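Glycosyl hydrolase family 62 protein (Coprinopsis cinerea, PDB 5B6T) hydrolyses alpha-L-arabinofuranoside linkages as a family 62 alpha-L-arabinofuranosidase, probably releasing arabinose side groups from arabinoxylan. Local coordinates at residues D28-V32 with H265-R270; V40-T44 with A82-V86; V142-I147 with E195-R201; H34-H39 with D111-P115; N51-I55 with S67-D72. One frame throughout, in Å; residues are numbered along the deposited sequence.

Contact 1 of 5, residues D28-V32 with H265-R270; sequences DPSVV and HGELIR. With CA (calcium ion), chain D.
Glu267 reaches over from strand 266-268 and takes hold of Ser30 and Val31 with its two carboxylate oxygens. Glu267 OE2 accepts from Ser30 OG at 2.7 Å on its syn side, while Glu267 OE1 accepts the backbone N of Val31 at 3.1 Å. A salt bridge of 2.9 Å joins Glu267 OE1 to Arg270 NH2, which arrives from the opposite face of the carboxylate to Val31 N. The extended Arg270 chain brings one face of its guanidinium against Val32 CG1, and its NH1 continues to Val86 O. With an alanine in place of Glu267, Ser30 OG and Val31 N would probably lose this acceptor and Arg270 its countercharge. These are inner strands of adjacent blades in the five-bladed beta-propeller of the family; they run 21° apart in the same direction, joined through side chains. Close packing continues where Val31 CG1 meets Ile269 CD1 at 3.6 Å. Toward the pocket, water takes over. His265 NE2 binds the calcium at 2.1 Å and five waters complete its shell, one of which also donates to Asp28 O. Asp28 CB lies over the middle of the imidazole face, 3.6 Å from the His265 ring centroid, and its OD2 bonds Ser43 and a glycerol. At the other end a water spans Val31 O and Arg270 N.

Contact 2 of 5, residues V40-T44 with A82-V86; sequences VFAST and AAPQV
Ala82 opens the second segment against Ser43, its CB 3.9 Å from Ser43 OG. At Ala83 comes the single hydrogen bond between the segments: the backbone N donates to Ser43 OG at 2.8 Å with an angle of 158° at the hydrogen. Ser43 OG stands anti to its own carbonyl carbon (chi1 -53°), which sets the hydroxyl within range both of this N-H and of Asp28 OD2, its other partner. Ala83 has a positive phi, and its CB turns away from strand 40-44. The chain then enters Pro84, whose ring lies against Phe41: CG is 3.7 Å from Phe41 CB and 3.6 Å from Phe41 O. Gln85 faces the other way, its OE1 accepting from Val146 N. Val86 returns to Phe41, crossing it at about a right angle, with Val86 CG1 3.7 Å from Phe41 CD1 and CG2 close to CE1. The two strands are antiparallel, 169° apart, but belong to different blades of the propeller, and the interface between them is mostly apolar. Phe41 and Val86 both touch Leu97 of strand 94-100, the next strand of the second blade, while Pro84 rests on Leu52 of strand 49-57 and Ala83 on Asp28 of strand 25-34.

Contact 3 of 5, residues V142-I147 with E195-R201; sequences VDMWVI and EAANVYR
Trp145 carries this contact, its indole laid across the backbone of strand 195-201. Trp145 NE1 donates to Val199 O at 2.9 Å, meeting a lone pair in the carbonyl plane, although the acceptor is tilted 21° from the indole plane and the bond is bent. Asn198 CA sits 4.0 Å from the centroid of the Trp145 six-membered ring, over its face, in a CH-pi contact. The outer edge of the same ring points to the face of Tyr200 in an offset edge-to-face pair, with Trp145 CZ2 3.7 Å from Tyr200 CE1. CG of Trp145 lies anti to the backbone N (chi1 -179°), which sends the indole straight out over the neighbouring strand. With an alanine in its place, Val199 O would lose a donor, and a gap would probably open beside Asn198 and Tyr200. Ile147 extends the packing, its CD1 3.5 Å from Val199 O. Toward the pocket, Asp143 OD2 accepts a weak bond of 2.9 Å from Ala196 N, and a water links Asp143 O to Ala197 N. Farther out, Tyr200 OH bonds Leu268 N, and the Asn198 amide spans Tyr286 OH and Gly266 O, fixing the groups around the indole from the fifth blade. Glu195 is paired with Arg221 and lies beside the lead ion, while Asp143 OD1 bonds a glycerol. The join between the third and fourth blades thus rests on an indole laid against backbone and an aromatic ring, and ends in two carboxylates, Asp143 OD2 and Glu195 OE1 4.1 Å apart, at the pocket where glycerol and lead are bound.

Contact 4 of 5, residues H34-H39 with D111-P115; sequences HDGRWH and DINNP
Ile112 packs into the angle between two histidine rings, its branches shared between them. Ile112 CG2 lies over one face of the His39 imidazole, 4.2 Å from its centroid and offset toward the rim, as a CH-pi contact, and the same methyl approaches His34 CD2 at 3.6 Å. The other branch runs on with CG1 anti to the backbone N (chi1 -166°), which carries Ile112 CD1 to His39 CB at 3.8 Å. His39 is held in its plane by polar partners at both nitrogens: NE2 donates to His34 O at 3.0 Å, almost exactly in the ring plane, and ND1 bonds Tyr54 OH. Because Arg37 N reaches His34 O from the opposite face of that carbonyl, a single oxygen accepts both the N-H that closes the type I' turn and the imidazole N-H. Asn113 comes up at the edge of His39, with ND2 3.4 Å from CE1 and the amide plane turned 71° against the ring. A water lies 3.1 Å from Asn113 OD1 and at a like distance from His34 O, filling in where the segments have no direct hydrogen bond. Asp111 OD1 accepts from Asn113 N in an Asx turn at the head of the loop. The contact joins the hairpin tip of the first blade to a loop of the second. Its cohesion comes from one apolar side chain, an amide at a ring edge and a bridging water, while the N-H at NE2 bound to His34 O and the partner at ND1 probably keep the His39 ring from turning.

Contact 5 of 5, residues N51-I55 with S67-D72; sequences NLVYI and SFYYLD
Tyr69 N donates to Tyr54 O at 2.8 Å with an angle of 174° at the hydrogen, and Tyr54 N returns the bond to Tyr69 O at 2.9 Å, making this the hydrogen-bonded pair of the antiparallel hairpin. One step along, Val53 faces Tyr70 in a non-hydrogen-bonded pair, and the pairing finishes with Leu71 N giving to Leu52 O at 3.0 Å just as the chain turns into a short 3-10 segment. Val53 and Ile55 share a face of the sheet with Phe68 and Tyr70. With Val53 CG1 set between the backbone N and the carbonyl carbon (chi1 65°), Val53 CG2 is turned to within 3.5 Å of Phe68 CB and also approaches the Tyr70 ring. Ile55 lies alongside Phe68, pointing the same way, its CD1 3.5 Å from Phe68 CE1. On the other face Leu71 bridges two residues of strand 49-57: CD1 meets Leu52 CB at 3.9 Å and CD2 meets Tyr54 CB. Beyond the strand pair Tyr70 OH bonds Asp19 while Asp72 forms a salt bridge with Arg21. The hairpin thus forms the outer edge of the first blade, where backbone bonds set the register, apolar branches fill both faces, and the Tyr70 hydroxyl and Asp72 carboxylate are tied to an earlier part of the chain.

Contacts 1, 2 and 3 lie on the inner ring of the propeller, with centres 9 to 12 Å apart: contact 1 joins the fifth blade to the first, contact 2 the first to the second, contact 3 the third to the fourth. Contacts 4 and 5 lie farther out, about 18 and 16 Å from the centre of the chain; contact 4 ties the first blade to the second, and contact 5 is the first blade's outer hairpin. Contacts 1, 2, 4 and 5 all reach the four-stranded sheet of strands 25-34, 37-46, 49-57 and 68-70. Along the chain contact 1 encloses the others, so the last blade closes on the first around a pocket holding calcium and lead.

Contact 1 of 5, residues D28-V32 with H265-R270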
# COMPACT_ATOMS: atom_id res chain seq x y z
N ASP A 28 2.89 0.56 6.28
CA ASP A 28 2.19 0.92 5.07
C ASP A 28 3.12 1.27 3.88
O ASP A 28 2.92 2.30 3.22
CB ASP A 28 1.26 2.13 5.32
CG ASP A 28 0.48 2.04 6.62
OD1 ASP A 28 0.03 0.94 6.96
OD2 ASP A 28 0.32 3.13 7.26
N PRO A 29 4.12 0.42 3.58
CA PRO A 29 5.15 0.84 2.65
C PRO A 29 4.71 0.93 1.20
O PRO A 29 3.91 0.11 0.74
CB PRO A 29 6.22 -0.27 2.78
CG PRO A 29 5.45 -1.47 3.25
CD PRO A 29 4.41 -0.91 4.16
N SER A 30 5.31 1.88 0.48
CA SER A 30 5.27 1.94 -0.95
C SER A 30 6.71 1.84 -1.48
O SER A 30 7.63 2.37 -0.87
CB SER A 30 4.64 3.26 -1.41
OG SER A 30 4.39 3.23 -2.81
N VAL A 31 6.90 1.19 -2.62
CA VAL A 31 8.24 0.89 -3.08
C VAL A 31 8.42 0.87 -4.58
O VAL A 31 7.64 0.27 -5.31
CB VAL A 31 8.76 -0.43 -2.46
CG1 VAL A 31 7.83 -1.60 -2.76
CG2 VAL A 31 10.19 -0.72 -2.88
N VAL A 32 9.50 1.52 -5.01
CA VAL A 32 9.98 1.45 -6.39
C VAL A 32 11.49 1.31 -6.42
O VAL A 32 12.19 1.80 -5.53
CB VAL A 32 9.57 2.67 -7.25
CG1 VAL A 32 8.06 2.72 -7.43
CG2 VAL A 32 10.07 3.99 -6.69
N HIS A 265 -0.64 -4.47 5.61
CA HIS A 265 -0.43 -3.38 4.65
C HIS A 265 0.91 -3.35 3.96
O HIS A 265 1.90 -2.97 4.55
CB HIS A 265 -0.68 -2.04 5.35
CG HIS A 265 -0.91 -0.93 4.39
ND1 HIS A 265 -1.85 0.06 4.58
CD2 HIS A 265 -0.35 -0.69 3.18
CE1 HIS A 265 -1.83 0.88 3.54
NE2 HIS A 265 -0.92 0.45 2.69
N GLY A 266 0.91 -3.79 2.70
CA GLY A 266 2.13 -3.88 1.93
C GLY A 266 1.99 -3.45 0.48
O GLY A 266 1.02 -2.78 0.07
N GLU A 267 3.00 -3.82 -0.32
CA GLU A 267 3.05 -3.53 -1.77
C GLU A 267 3.90 -4.57 -2.45
O GLU A 267 4.94 -5.00 -1.88
CB GLU A 267 3.62 -2.14 -2.08
CG GLU A 267 2.55 -1.09 -2.43
CD GLU A 267 3.10 0.22 -2.93
OE1 GLU A 267 4.13 0.20 -3.62
OE2 GLU A 267 2.51 1.29 -2.60
N LEU A 268 3.51 -4.92 -3.68
CA LEU A 268 4.31 -5.80 -4.51
C LEU A 268 5.44 -5.02 -5.18
O LEU A 268 5.30 -3.84 -5.53
CB LEU A 268 3.48 -6.49 -5.61
CG LEU A 268 2.57 -7.66 -5.21
CD1 LEU A 268 1.67 -8.04 -6.40
CD2 LEU A 268 3.38 -8.89 -4.79
N ILE A 269 6.56 -5.69 -5.38
CA ILE A 269 7.60 -5.11 -6.22
C ILE A 269 7.09 -5.07 -7.67
O ILE A 269 6.58 -6.09 -8.20
CB ILE A 269 8.92 -5.91 -6.13
CG1 ILE A 269 9.53 -5.91 -4.71
CG2 ILE A 269 9.93 -5.41 -7.13
CD1 ILE A 269 9.44 -4.66 -3.91
N ARG A 270 7.17 -3.90 -8.30
CA ARG A 270 6.57 -3.68 -9.61
C ARG A 270 7.53 -3.98 -10.75
O ARG A 270 8.72 -4.10 -10.54
CB ARG A 270 6.12 -2.21 -9.71
CG ARG A 270 5.29 -1.73 -8.53
CD ARG A 270 4.89 -0.28 -8.72
NE ARG A 270 4.50 0.29 -7.45
CZ ARG A 270 4.48 1.58 -7.19
NH1 ARG A 270 4.69 2.46 -8.15
NH2 ARG A 270 4.21 1.98 -5.96
CA CA D . -0.43 1.23 0.74
O HOH W 1 0.76 2.78 1.70
O HOH W 2 8.56 -1.79 -6.98
O HOH W 3 -1.51 -0.41 -0.10
O HOH W 4 0.22 2.04 -1.06
O HOH W 5 -2.11 2.42 0.66
O HOH W 6 1.21 -0.07 0.70

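Contact 2 of 5, residues V40-T44 with A82-V86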
# COMPACT_ATOMS: atom_id res chain seq x y z
N VAL A 40 11.76 3.64 -0.70
CA VAL A 40 10.65 3.21 0.11
C VAL A 40 10.05 4.44 0.80
O VAL A 40 10.78 5.26 1.40
CB VAL A 40 11.09 2.17 1.17
CG1 VAL A 40 9.98 1.87 2.19
CG2 VAL A 40 11.60 0.88 0.49
N PHE A 41 8.73 4.56 0.73
CA PHE A 41 7.99 5.54 1.52
C PHE A 41 7.13 4.80 2.51
O PHE A 41 6.56 3.78 2.16
CB PHE A 41 7.10 6.40 0.60
CG PHE A 41 7.88 7.20 -0.39
CD1 PHE A 41 8.43 6.62 -1.52
CD2 PHE A 41 8.10 8.55 -0.16
CE1 PHE A 41 9.20 7.37 -2.40
CE2 PHE A 41 8.82 9.30 -1.05
CZ PHE A 41 9.36 8.72 -2.18
N ALA A 42 7.07 5.28 3.75
CA ALA A 42 6.33 4.57 4.78
C ALA A 42 5.70 5.56 5.73
O ALA A 42 6.16 6.71 5.82
CB ALA A 42 7.28 3.64 5.54
N SER A 43 4.65 5.11 6.42
CA SER A 43 4.11 5.85 7.57
C SER A 43 5.01 5.69 8.78
O SER A 43 5.46 4.61 9.09
CB SER A 43 2.72 5.35 7.97
OG SER A 43 1.87 5.33 6.86
N THR A 44 5.24 6.79 9.50
CA THR A 44 5.71 6.71 10.89
C THR A 44 4.49 6.71 11.80
O THR A 44 3.56 7.52 11.59
CB THR A 44 6.65 7.88 11.24
OG1 THR A 44 5.96 9.15 11.15
CG2 THR A 44 7.83 7.92 10.31
N ALA A 82 -0.49 9.80 6.21
CA ALA A 82 -0.27 8.35 6.36
C ALA A 82 -0.57 7.57 5.09
O ALA A 82 -1.38 8.00 4.27
CB ALA A 82 -1.09 7.79 7.50
N ALA A 83 0.10 6.43 4.99
CA ALA A 83 -0.15 5.39 3.97
C ALA A 83 0.11 5.87 2.55
O ALA A 83 -0.80 6.14 1.76
CB ALA A 83 -1.55 4.77 4.14
N PRO A 84 1.39 5.96 2.20
CA PRO A 84 1.77 6.55 0.94
C PRO A 84 1.73 5.57 -0.25
O PRO A 84 1.84 4.35 -0.08
CB PRO A 84 3.21 6.99 1.21
CG PRO A 84 3.74 5.97 2.15
CD PRO A 84 2.57 5.60 3.02
N GLN A 85 1.65 6.14 -1.47
CA GLN A 85 1.80 5.40 -2.71
C GLN A 85 2.60 6.29 -3.64
O GLN A 85 2.15 7.37 -3.96
CB GLN A 85 0.45 5.08 -3.37
CG GLN A 85 0.63 4.28 -4.66
CD GLN A 85 -0.54 4.39 -5.60
OE1 GLN A 85 -1.31 5.34 -5.56
NE2 GLN A 85 -0.64 3.43 -6.49
N VAL A 86 3.76 5.83 -4.09
CA VAL A 86 4.58 6.58 -5.03
C VAL A 86 4.50 6.01 -6.44
O VAL A 86 4.52 4.79 -6.62
CB VAL A 86 6.07 6.66 -4.57
CG1 VAL A 86 6.77 5.30 -4.58
CG2 VAL A 86 6.85 7.66 -5.44

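Contact 3 of 5, residues V142-I147 with E195-R201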
# COMPACT_ATOMS: atom_id res chain seq x y z
N VAL A 142 -9.33 5.77 4.43
CA VAL A 142 -7.92 5.44 4.42
C VAL A 142 -7.48 4.75 3.14
O VAL A 142 -8.29 4.27 2.37
CB VAL A 142 -7.54 4.54 5.64
CG1 VAL A 142 -7.80 5.31 6.94
CG2 VAL A 142 -8.20 3.16 5.63
N ASP A 143 -6.15 4.74 2.95
CA ASP A 143 -5.46 3.84 2.00
C ASP A 143 -5.81 4.12 0.55
O ASP A 143 -6.48 3.33 -0.14
CB ASP A 143 -5.66 2.37 2.42
CG ASP A 143 -5.16 2.11 3.82
OD1 ASP A 143 -4.31 2.89 4.30
OD2 ASP A 143 -5.57 1.12 4.46
N MET A 144 -5.34 5.29 0.13
CA MET A 144 -5.64 5.86 -1.17
C MET A 144 -4.70 5.26 -2.21
O MET A 144 -3.48 5.27 -2.00
CB MET A 144 -5.43 7.38 -1.10
CG MET A 144 -6.08 8.05 0.09
SD MET A 144 -7.86 7.86 0.11
CE MET A 144 -8.24 8.49 1.75
N TRP A 145 -5.27 4.79 -3.32
CA TRP A 145 -4.48 4.11 -4.34
C TRP A 145 -4.90 4.50 -5.75
O TRP A 145 -6.09 4.34 -6.11
CB TRP A 145 -4.64 2.59 -4.15
CG TRP A 145 -3.86 1.78 -5.14
CD1 TRP A 145 -4.24 1.43 -6.41
CD2 TRP A 145 -2.58 1.20 -4.94
NE1 TRP A 145 -3.25 0.71 -7.01
CE2 TRP A 145 -2.23 0.53 -6.12
CE3 TRP A 145 -1.70 1.17 -3.87
CZ2 TRP A 145 -1.00 -0.13 -6.27
CZ3 TRP A 145 -0.49 0.54 -4.02
CH2 TRP A 145 -0.16 -0.13 -5.20
N VAL A 146 -3.95 4.97 -6.54
CA VAL A 146 -4.16 5.33 -7.95
C VAL A 146 -3.62 4.24 -8.87
O VAL A 146 -2.53 3.72 -8.67
CB VAL A 146 -3.48 6.68 -8.28
CG1 VAL A 146 -3.46 6.94 -9.79
CG2 VAL A 146 -4.13 7.83 -7.53
N ILE A 147 -4.40 3.94 -9.90
CA ILE A 147 -3.93 3.16 -11.06
C ILE A 147 -4.61 3.72 -12.30
O ILE A 147 -5.82 4.00 -12.30
CB ILE A 147 -4.14 1.64 -10.89
CG1 ILE A 147 -3.72 0.88 -12.15
CG2 ILE A 147 -5.58 1.27 -10.50
CD1 ILE A 147 -3.65 -0.61 -11.99
N GLU A 195 -9.06 -2.96 4.85
CA GLU A 195 -8.36 -1.77 4.35
C GLU A 195 -7.20 -2.19 3.45
O GLU A 195 -7.11 -3.37 3.08
CB GLU A 195 -7.87 -0.93 5.54
CG GLU A 195 -6.88 -1.66 6.45
CD GLU A 195 -6.60 -0.98 7.78
OE1 GLU A 195 -7.10 0.11 8.09
OE2 GLU A 195 -5.81 -1.52 8.59
N ALA A 196 -6.39 -1.23 3.04
CA ALA A 196 -5.10 -1.48 2.39
C ALA A 196 -5.24 -2.24 1.08
O ALA A 196 -4.58 -3.26 0.86
CB ALA A 196 -4.16 -2.20 3.34
N ALA A 197 -5.97 -1.64 0.16
CA ALA A 197 -6.01 -2.15 -1.22
C ALA A 197 -4.68 -1.95 -1.97
O ALA A 197 -3.96 -1.00 -1.75
CB ALA A 197 -7.14 -1.50 -2.00
N ASN A 198 -4.37 -2.92 -2.84
CA ASN A 198 -3.43 -2.73 -3.95
C ASN A 198 -4.13 -3.14 -5.22
O ASN A 198 -4.90 -4.12 -5.24
CB ASN A 198 -2.17 -3.60 -3.86
CG ASN A 198 -1.40 -3.48 -2.56
OD1 ASN A 198 -1.37 -4.43 -1.78
ND2 ASN A 198 -0.71 -2.37 -2.35
N VAL A 199 -3.90 -2.38 -6.28
CA VAL A 199 -4.43 -2.70 -7.60
C VAL A 199 -3.33 -2.55 -8.65
O VAL A 199 -2.70 -1.52 -8.76
CB VAL A 199 -5.65 -1.84 -7.97
CG1 VAL A 199 -6.32 -2.42 -9.22
CG2 VAL A 199 -6.61 -1.79 -6.81
N TYR A 200 -3.09 -3.65 -9.40
CA TYR A 200 -2.00 -3.72 -10.37
C TYR A 200 -2.44 -4.24 -11.73
O TYR A 200 -3.36 -5.05 -11.80
CB TYR A 200 -0.92 -4.65 -9.88
CG TYR A 200 -0.26 -4.25 -8.58
CD1 TYR A 200 0.63 -3.19 -8.53
CD2 TYR A 200 -0.53 -4.94 -7.41
CE1 TYR A 200 1.26 -2.84 -7.35
CE2 TYR A 200 0.10 -4.61 -6.23
CZ TYR A 200 0.99 -3.53 -6.20
OH TYR A 200 1.61 -3.21 -5.00
N ARG A 201 -1.78 -3.76 -12.78
CA ARG A 201 -1.87 -4.40 -14.11
C ARG A 201 -0.95 -5.60 -14.12
O ARG A 201 0.21 -5.51 -13.70
CB ARG A 201 -1.46 -3.42 -15.20
CG ARG A 201 -1.31 -4.02 -16.59
CD ARG A 201 -2.62 -4.60 -17.11
NE ARG A 201 -2.40 -5.31 -18.36
CZ ARG A 201 -2.20 -4.73 -19.55
NH1 ARG A 201 -2.20 -3.40 -19.66
NH2 ARG A 201 -2.00 -5.48 -20.63
O HOH W 7 -7.58 0.76 0.17
O HOH W 8 -4.28 1.46 -0.67

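Contact 4 of 5, residues H34-H39 with D111-P115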
# COMPACT_ATOMS: atom_id res chain seq x y z
N HIS A 34 14.57 2.43 -8.73
CA HIS A 34 14.83 3.46 -9.74
C HIS A 34 16.27 3.87 -9.66
O HIS A 34 16.80 4.17 -8.57
CB HIS A 34 13.92 4.67 -9.51
CG HIS A 34 14.25 5.87 -10.34
ND1 HIS A 34 13.92 5.95 -11.66
CD2 HIS A 34 14.90 7.01 -10.04
CE1 HIS A 34 14.33 7.11 -12.15
NE2 HIS A 34 14.93 7.77 -11.19
N ASP A 35 16.91 3.89 -10.83
CA ASP A 35 18.32 4.21 -10.94
C ASP A 35 19.20 3.57 -9.88
O ASP A 35 19.94 4.22 -9.17
CB ASP A 35 18.47 5.73 -10.98
CG ASP A 35 18.06 6.30 -12.32
OD1 ASP A 35 17.80 5.49 -13.25
OD2 ASP A 35 17.98 7.53 -12.44
N GLY A 36 19.08 2.25 -9.77
CA GLY A 36 19.96 1.45 -8.97
C GLY A 36 19.73 1.43 -7.48
O GLY A 36 20.56 0.93 -6.73
N ARG A 37 18.60 1.99 -7.04
CA ARG A 37 18.27 2.05 -5.63
C ARG A 37 16.81 1.75 -5.40
O ARG A 37 15.95 2.05 -6.24
CB ARG A 37 18.54 3.45 -5.05
CG ARG A 37 19.96 3.98 -5.16
CD ARG A 37 20.04 5.38 -4.56
NE ARG A 37 19.97 5.37 -3.10
CZ ARG A 37 20.97 4.99 -2.29
NH1 ARG A 37 22.12 4.57 -2.78
NH2 ARG A 37 20.81 5.04 -0.98
N TRP A 38 16.55 1.19 -4.22
CA TRP A 38 15.20 1.09 -3.69
C TRP A 38 14.80 2.41 -3.08
O TRP A 38 15.59 3.05 -2.38
CB TRP A 38 15.14 -0.01 -2.63
CG TRP A 38 15.40 -1.35 -3.25
CD1 TRP A 38 16.54 -2.08 -3.23
CD2 TRP A 38 14.46 -2.10 -4.03
NE1 TRP A 38 16.37 -3.26 -3.95
CE2 TRP A 38 15.10 -3.28 -4.46
CE3 TRP A 38 13.14 -1.86 -4.44
CZ2 TRP A 38 14.46 -4.23 -5.27
CZ3 TRP A 38 12.51 -2.82 -5.24
CH2 TRP A 38 13.17 -3.97 -5.64
N HIS A 39 13.55 2.79 -3.32
CA HIS A 39 12.97 4.01 -2.76
C HIS A 39 11.72 3.56 -2.02
O HIS A 39 10.74 3.14 -2.65
CB HIS A 39 12.62 5.01 -3.85
CG HIS A 39 13.78 5.34 -4.72
ND1 HIS A 39 14.61 6.42 -4.49
CD2 HIS A 39 14.31 4.69 -5.77
CE1 HIS A 39 15.58 6.43 -5.39
NE2 HIS A 39 15.43 5.38 -6.17
N ASP A 111 11.70 14.81 -9.01
CA ASP A 111 12.88 13.96 -8.74
C ASP A 111 12.70 13.16 -7.46
O ASP A 111 12.77 13.71 -6.37
CB ASP A 111 14.13 14.86 -8.64
CG ASP A 111 15.40 14.08 -8.37
OD1 ASP A 111 15.40 12.83 -8.51
OD2 ASP A 111 16.40 14.79 -8.07
N ILE A 112 12.49 11.84 -7.60
CA ILE A 112 12.30 10.97 -6.45
C ILE A 112 13.51 10.95 -5.52
O ILE A 112 13.38 10.73 -4.31
CB ILE A 112 11.92 9.53 -6.89
CG1 ILE A 112 11.37 8.70 -5.71
CG2 ILE A 112 13.08 8.81 -7.56
CD1 ILE A 112 10.83 7.37 -6.15
N ASN A 113 14.69 11.23 -6.08
CA ASN A 113 15.92 11.35 -5.29
C ASN A 113 16.04 12.63 -4.48
O ASN A 113 17.04 12.83 -3.81
CB ASN A 113 17.15 11.21 -6.19
CG ASN A 113 17.44 9.78 -6.53
OD1 ASN A 113 17.37 9.39 -7.68
ND2 ASN A 113 17.78 8.99 -5.52
N ASN A 114 15.03 13.51 -4.55
CA ASN A 114 15.03 14.74 -3.75
C ASN A 114 13.88 14.73 -2.76
O ASN A 114 12.86 15.36 -2.99
CB ASN A 114 14.92 15.99 -4.65
CG ASN A 114 15.10 17.25 -3.86
OD1 ASN A 114 15.80 17.23 -2.83
ND2 ASN A 114 14.44 18.33 -4.27
N PRO A 115 14.06 14.06 -1.61
CA PRO A 115 12.93 14.01 -0.69
C PRO A 115 12.53 15.39 -0.16
O PRO A 115 11.36 15.61 0.19
CB PRO A 115 13.45 13.12 0.44
CG PRO A 115 14.96 13.11 0.30
CD PRO A 115 15.17 13.20 -1.18
O HOH W 9 18.44 6.52 -7.38

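Contact 5 of 5, residues N51-I55 with S67-D72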
# COMPACT_ATOMS: atom_id res chain seq x y z
N ASN A 51 3.10 10.50 10.34
CA ASN A 51 3.64 11.30 9.24
C ASN A 51 4.34 10.30 8.28
O ASN A 51 4.07 9.10 8.34
CB ASN A 51 4.51 12.47 9.77
CG ASN A 51 4.61 13.67 8.80
OD1 ASN A 51 3.93 14.71 8.96
ND2 ASN A 51 5.52 13.60 7.87
N LEU A 52 5.21 10.77 7.42
CA LEU A 52 5.78 9.96 6.36
C LEU A 52 7.29 10.07 6.35
O LEU A 52 7.85 11.13 6.65
CB LEU A 52 5.25 10.42 4.99
CG LEU A 52 3.74 10.31 4.75
CD1 LEU A 52 3.32 10.94 3.42
CD2 LEU A 52 3.26 8.86 4.77
N VAL A 53 7.92 8.97 5.97
CA VAL A 53 9.38 8.91 5.86
C VAL A 53 9.78 8.29 4.51
O VAL A 53 9.08 7.41 3.97
CB VAL A 53 9.95 8.15 7.07
CG1 VAL A 53 9.53 6.70 7.07
CG2 VAL A 53 11.47 8.32 7.15
N TYR A 54 10.92 8.77 3.99
CA TYR A 54 11.55 8.28 2.78
C TYR A 54 12.84 7.58 3.17
O TYR A 54 13.62 8.09 4.01
CB TYR A 54 11.84 9.44 1.83
CG TYR A 54 12.74 9.11 0.68
CD1 TYR A 54 12.28 8.34 -0.39
CD2 TYR A 54 14.05 9.61 0.59
CE1 TYR A 54 13.09 8.04 -1.46
CE2 TYR A 54 14.87 9.29 -0.48
CZ TYR A 54 14.38 8.53 -1.52
OH TYR A 54 15.20 8.23 -2.60
N ILE A 55 13.02 6.38 2.61
CA ILE A 55 14.14 5.51 2.92
C ILE A 55 14.71 5.00 1.60
O ILE A 55 13.95 4.55 0.77
CB ILE A 55 13.68 4.31 3.77
CG1 ILE A 55 12.79 4.76 4.95
CG2 ILE A 55 14.90 3.51 4.25
CD1 ILE A 55 12.12 3.61 5.70
N SER A 67 19.50 5.56 6.23
CA SER A 67 19.00 6.74 6.91
C SER A 67 17.53 7.00 6.54
O SER A 67 17.05 6.59 5.48
CB SER A 67 19.82 7.97 6.51
OG SER A 67 19.85 8.12 5.10
N PHE A 68 16.85 7.66 7.45
CA PHE A 68 15.50 8.15 7.21
C PHE A 68 15.56 9.60 6.79
O PHE A 68 16.33 10.39 7.36
CB PHE A 68 14.71 8.07 8.50
CG PHE A 68 14.20 6.69 8.85
CD1 PHE A 68 14.58 5.54 8.15
CD2 PHE A 68 13.28 6.55 9.89
CE1 PHE A 68 14.09 4.28 8.51
CE2 PHE A 68 12.78 5.31 10.23
CZ PHE A 68 13.19 4.17 9.53
N TYR A 69 14.74 9.98 5.81
CA TYR A 69 14.44 11.40 5.57
C TYR A 69 13.01 11.59 5.99
O TYR A 69 12.07 11.13 5.30
CB TYR A 69 14.65 11.84 4.10
CG TYR A 69 14.71 13.34 3.95
CD1 TYR A 69 13.57 14.10 4.02
CD2 TYR A 69 15.92 13.99 3.72
CE1 TYR A 69 13.64 15.48 3.91
CE2 TYR A 69 15.99 15.37 3.60
CZ TYR A 69 14.84 16.10 3.69
OH TYR A 69 14.89 17.49 3.61
N TYR A 70 12.81 12.32 7.09
CA TYR A 70 11.48 12.63 7.58
C TYR A 70 10.83 13.71 6.70
O TYR A 70 11.33 14.83 6.59
CB TYR A 70 11.56 13.08 9.02
CG TYR A 70 11.97 11.97 9.98
CD1 TYR A 70 11.12 10.91 10.25
CD2 TYR A 70 13.21 12.00 10.63
CE1 TYR A 70 11.49 9.88 11.11
CE2 TYR A 70 13.58 10.99 11.50
CZ TYR A 70 12.71 9.93 11.75
OH TYR A 70 13.03 8.92 12.65
N LEU A 71 9.72 13.35 6.04
CA LEU A 71 9.18 14.21 4.99
C LEU A 71 8.49 15.45 5.53
O LEU A 71 8.16 16.35 4.75
CB LEU A 71 8.28 13.43 4.03
CG LEU A 71 9.03 12.39 3.21
CD1 LEU A 71 8.01 11.55 2.45
CD2 LEU A 71 10.03 13.04 2.25
N ASP A 72 8.31 15.54 6.85
CA ASP A 72 7.83 16.79 7.43
C ASP A 72 8.83 17.95 7.30
O ASP A 72 8.47 19.10 7.49
CB ASP A 72 7.34 16.59 8.88
CG ASP A 72 8.45 16.19 9.88
OD1 ASP A 72 9.62 16.43 9.64
OD2 ASP A 72 8.10 15.74 11.00